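Local atomic coordinates of putative NADPH:quinone reductase (Bacillus thuringiensis, PDB entry 3GMS), a protein that probably reduces quinones with NADPH, as a member of the medium-chain dehydrogenase/reductase family that joins a GroES-like catalytic domain to a Rossmann-type nucleotide-binding domain. Residues W133-C136 with T137-N141; F266-R269 with H270-E274. One frame throughout, in Å; residues are numbered along the deposited sequence.

Interaction 1. Residues W133-C136 with T137-N141; sequences WVTC and TETLN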
# COMPACT_ATOMS: atom_id res chain seq x y z
N TRP A 133 -6.49 5.38 4.01
CA TRP A 133 -7.66 6.27 3.93
C TRP A 133 -8.99 5.53 4.02
O TRP A 133 -9.91 5.94 4.77
CB TRP A 133 -7.65 7.06 2.63
CG TRP A 133 -8.88 7.97 2.50
CD1 TRP A 133 -9.96 7.75 1.70
CD2 TRP A 133 -9.11 9.20 3.17
NE1 TRP A 133 -10.86 8.80 1.82
CE2 TRP A 133 -10.37 9.69 2.73
CE3 TRP A 133 -8.37 9.96 4.09
CZ2 TRP A 133 -10.91 10.91 3.20
CZ3 TRP A 133 -8.92 11.17 4.55
CH2 TRP A 133 -10.18 11.63 4.09
N VAL A 134 -9.11 4.50 3.19
CA VAL A 134 -10.32 3.67 3.17
C VAL A 134 -10.61 2.95 4.50
O VAL A 134 -11.73 3.01 5.00
CB VAL A 134 -10.38 2.76 1.92
CG1 VAL A 134 -11.58 1.82 1.99
CG2 VAL A 134 -10.51 3.62 0.65
N THR A 135 -9.61 2.26 5.06
CA THR A 135 -9.79 1.55 6.33
C THR A 135 -10.22 2.54 7.43
O THR A 135 -11.17 2.26 8.18
CB THR A 135 -8.54 0.70 6.75
OG1 THR A 135 -7.37 1.55 6.78
CG2 THR A 135 -8.28 -0.49 5.74
N CYS A 136 -9.58 3.72 7.49
CA CYS A 136 -9.96 4.76 8.46
C CYS A 136 -11.37 5.35 8.23
O CYS A 136 -12.14 5.51 9.17
CB CYS A 136 -8.93 5.91 8.53
SG CYS A 136 -7.37 5.41 9.33
N THR A 137 -11.72 5.65 6.99
CA THR A 137 -12.91 6.44 6.79
C THR A 137 -14.14 5.62 6.44
O THR A 137 -15.28 6.12 6.57
CB THR A 137 -12.70 7.52 5.73
OG1 THR A 137 -12.40 6.94 4.44
CG2 THR A 137 -11.58 8.49 6.18
N GLU A 138 -13.92 4.39 5.97
CA GLU A 138 -15.03 3.57 5.50
C GLU A 138 -15.14 2.28 6.26
O GLU A 138 -16.20 2.01 6.85
CB GLU A 138 -14.93 3.34 3.99
CG GLU A 138 -15.10 4.62 3.21
CD GLU A 138 -15.35 4.40 1.72
OE1 GLU A 138 -15.69 3.26 1.30
OE2 GLU A 138 -15.20 5.39 0.98
N THR A 139 -14.08 1.48 6.27
CA THR A 139 -14.17 0.13 6.80
C THR A 139 -14.33 0.18 8.33
O THR A 139 -15.17 -0.51 8.91
CB THR A 139 -12.92 -0.69 6.46
OG1 THR A 139 -12.45 -0.36 5.11
CG2 THR A 139 -13.24 -2.18 6.59
N LEU A 140 -13.55 1.03 8.97
CA LEU A 140 -13.69 1.25 10.41
C LEU A 140 -14.57 2.46 10.72
O LEU A 140 -15.14 2.54 11.81
CB LEU A 140 -12.34 1.41 11.09
CG LEU A 140 -11.33 0.27 11.01
CD1 LEU A 140 -9.99 0.77 11.56
CD2 LEU A 140 -11.77 -1.00 11.76
N ASN A 141 -14.68 3.38 9.76
CA ASN A 141 -15.40 4.64 9.94
C ASN A 141 -15.12 5.26 11.32
O ASN A 141 -16.05 5.42 12.14
CB ASN A 141 -16.90 4.44 9.74
CG ASN A 141 -17.64 5.74 9.72
OD1 ASN A 141 -17.06 6.81 9.50
ND2 ASN A 141 -18.95 5.67 9.95
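One face of the Trp133 indole carries the side chain of Thr137, one turn further along, in the last turns of helix 127-139, where it loosens into a wider, pi-type turn. The methyl CG2 sits 3.7 Å from the centroid of the six-membered ring and only 6° off its normal, a CH-pi contact in an i to i+4 pairing, while OG1 stands above the five-membered ring, 3.6 Å from Trp133 NE1. Around the rest of the indole, His286 meets the ring with planes inclined at about 45°, and Leu164 of helix 156-168 and Leu287 of helix 277-292 pack against it.

Thr137 places OG1 between its backbone N and carbonyl carbon (chi1 62°), which turns the hydroxyl back along the helix to donate to Trp133 O at 2.7 Å. That carbonyl also accepts Thr137 N, and the two donors come from opposite faces of its plane, the hydroxyl well above it. The same threonine thus grips the tryptophan twice, through its methyl on the ring and its hydroxyl on the carbonyl.

The change of winding is seen at Val134 O, which takes Glu138 N at 2.8 Å and Thr139 N at 3.1 Å, again from opposite faces. One is the usual i+4 bond and the other the i+5 bond that marks the pi-type turn. Beyond the backbone, Val134 CG1 lies near Glu138 CB, and the extended Glu138 chain carries OE2 to Lys279 in a salt bridge. Asn141, with positive phi, is where the chain leaves helical geometry. Just before it, Leu140 N gives an i+5 bond to Thr135 O, 2.8 Å long and in the carbonyl plane.

Interaction 2. Residues F266-R269 with H270-E274; sequences FHLR and HWNDE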
# COMPACT_ATOMS: atom_id res chain seq x y z
N PHE A 266 -9.45 -6.87 5.28
CA PHE A 266 -9.55 -5.84 4.25
C PHE A 266 -8.65 -6.16 3.06
O PHE A 266 -7.47 -6.50 3.23
CB PHE A 266 -9.18 -4.45 4.79
CG PHE A 266 -9.26 -3.37 3.76
CD1 PHE A 266 -10.49 -2.74 3.51
CD2 PHE A 266 -8.11 -2.98 3.05
CE1 PHE A 266 -10.57 -1.75 2.53
CE2 PHE A 266 -8.17 -2.02 2.07
CZ PHE A 266 -9.40 -1.37 1.81
N HIS A 267 -9.20 -6.03 1.85
CA HIS A 267 -8.46 -6.21 0.58
C HIS A 267 -8.76 -4.99 -0.29
O HIS A 267 -9.92 -4.80 -0.68
CB HIS A 267 -9.05 -7.40 -0.20
CG HIS A 267 -9.00 -8.73 0.51
ND1 HIS A 267 -7.94 -9.61 0.36
CD2 HIS A 267 -9.87 -9.34 1.35
CE1 HIS A 267 -8.16 -10.69 1.09
NE2 HIS A 267 -9.32 -10.55 1.70
N LEU A 268 -7.75 -4.20 -0.66
CA LEU A 268 -7.97 -3.14 -1.66
C LEU A 268 -8.56 -3.69 -2.97
O LEU A 268 -9.42 -3.07 -3.62
CB LEU A 268 -6.66 -2.41 -1.94
CG LEU A 268 -6.74 -0.94 -2.37
CD1 LEU A 268 -7.69 -0.09 -1.53
CD2 LEU A 268 -5.33 -0.32 -2.37
N ARG A 269 -8.13 -4.89 -3.34
CA ARG A 269 -8.72 -5.66 -4.45
C ARG A 269 -10.26 -5.57 -4.44
O ARG A 269 -10.91 -5.30 -5.48
CB ARG A 269 -8.33 -7.13 -4.21
CG ARG A 269 -8.59 -8.09 -5.31
CD ARG A 269 -7.49 -9.13 -5.23
NE ARG A 269 -7.72 -10.07 -4.14
CZ ARG A 269 -8.62 -11.05 -4.20
NH1 ARG A 269 -9.37 -11.18 -5.29
NH2 ARG A 269 -8.78 -11.89 -3.18
N HIS A 270 -10.83 -5.84 -3.28
CA HIS A 270 -12.27 -5.86 -3.11
C HIS A 270 -12.85 -4.47 -3.09
O HIS A 270 -13.82 -4.22 -3.79
CB HIS A 270 -12.61 -6.63 -1.84
CG HIS A 270 -12.20 -8.07 -1.92
ND1 HIS A 270 -12.35 -8.81 -3.08
CD2 HIS A 270 -11.63 -8.88 -1.02
CE1 HIS A 270 -11.91 -10.04 -2.86
NE2 HIS A 270 -11.45 -10.10 -1.63
N TRP A 271 -12.25 -3.58 -2.30
CA TRP A 271 -12.76 -2.20 -2.24
C TRP A 271 -12.90 -1.56 -3.64
O TRP A 271 -13.93 -0.93 -3.98
CB TRP A 271 -11.90 -1.32 -1.36
CG TRP A 271 -12.58 0.04 -1.15
CD1 TRP A 271 -13.63 0.30 -0.34
CD2 TRP A 271 -12.26 1.27 -1.83
NE1 TRP A 271 -13.97 1.66 -0.43
CE2 TRP A 271 -13.15 2.27 -1.33
CE3 TRP A 271 -11.29 1.64 -2.77
CZ2 TRP A 271 -13.11 3.60 -1.77
CZ3 TRP A 271 -11.22 2.98 -3.19
CH2 TRP A 271 -12.14 3.94 -2.69
N ASN A 272 -11.85 -1.70 -4.44
CA ASN A 272 -11.85 -1.26 -5.85
C ASN A 272 -13.10 -1.69 -6.61
O ASN A 272 -13.60 -0.93 -7.44
CB ASN A 272 -10.63 -1.81 -6.60
CG ASN A 272 -9.33 -1.05 -6.26
OD1 ASN A 272 -9.32 -0.07 -5.52
ND2 ASN A 272 -8.21 -1.53 -6.83
N ASP A 273 -13.60 -2.90 -6.35
CA ASP A 273 -14.78 -3.41 -7.05
C ASP A 273 -16.10 -3.05 -6.38
O ASP A 273 -17.12 -3.27 -7.01
CB ASP A 273 -14.70 -4.93 -7.18
CG ASP A 273 -13.67 -5.39 -8.21
OD1 ASP A 273 -13.25 -4.58 -9.05
OD2 ASP A 273 -13.31 -6.58 -8.18
N GLU A 274 -16.05 -2.53 -5.14
CA GLU A 274 -17.22 -2.19 -4.31
C GLU A 274 -17.66 -0.75 -4.48
O GLU A 274 -18.75 -0.33 -4.00
CB GLU A 274 -16.89 -2.49 -2.86
CG GLU A 274 -16.88 -4.00 -2.62
CD GLU A 274 -16.31 -4.44 -1.25
OE1 GLU A 274 -15.94 -3.60 -0.40
OE2 GLU A 274 -16.31 -5.67 -1.04
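His267 and His270 lie side by side on the first turn of helix 268-274, where the N-cap residue meets the side chain three positions on. The edge of His270 is directed at the face of His267 in an offset edge-to-face pair, planes at 73° and centroids 4.4 Å apart. Both have CG anti to the carbonyl carbon, beside the backbone N, and point the same way. His267 CD2 and His270 CD2 are modelled too close, so the finer fit is doubtful.

Arg269 bends at chi2 and chi3, folding its guanidinium back beside His270. His270 CE1 stands 3.4 Å above the guanidinium plane toward its rim, and the two planes are inclined at 55°. On the inner side, Leu268 CD1 approaches Trp271 CE3 at 4.2 Å, and Phe266 CZ meets Trp271 CB at 4.0 Å. Hydrogen bonds from Trp271 N to His267 O (3.1 Å) and Asn272 N to Leu268 O (2.9 Å) close the turn.

Phe266 continues from strand 262-265, an edge strand of the parallel sheet, and with Leu268 and Trp271 it packs against helix 127-139, while Asn272 ND2 is hydrogen-bonded to Tyr126 OH and OD1 to Trp280 NE1 of helix 277-292.

How the interactions relate
From the N terminus, interaction 1 comes first and finishes the C-terminal end of helix 127-139; more than a hundred residues later, after all six strands of the Rossmann-type parallel sheet, interaction 2 opens helix 268-274 just beyond the last strand, 262-265. The two are in series, neither nesting nor crossing, and each closes only a local turn. In space they touch, with centres 12 Å apart. Glu138 OE1 probably accepts a hydrogen bond from Trp271 NE1 at 2.9 Å, joining the two helices, and Thr135 CG2 packs on Phe266 CG, joining helix 127-139 to the loop leading out of strand 262-265. Two local contacts thus build a tertiary interface where their outer faces meet.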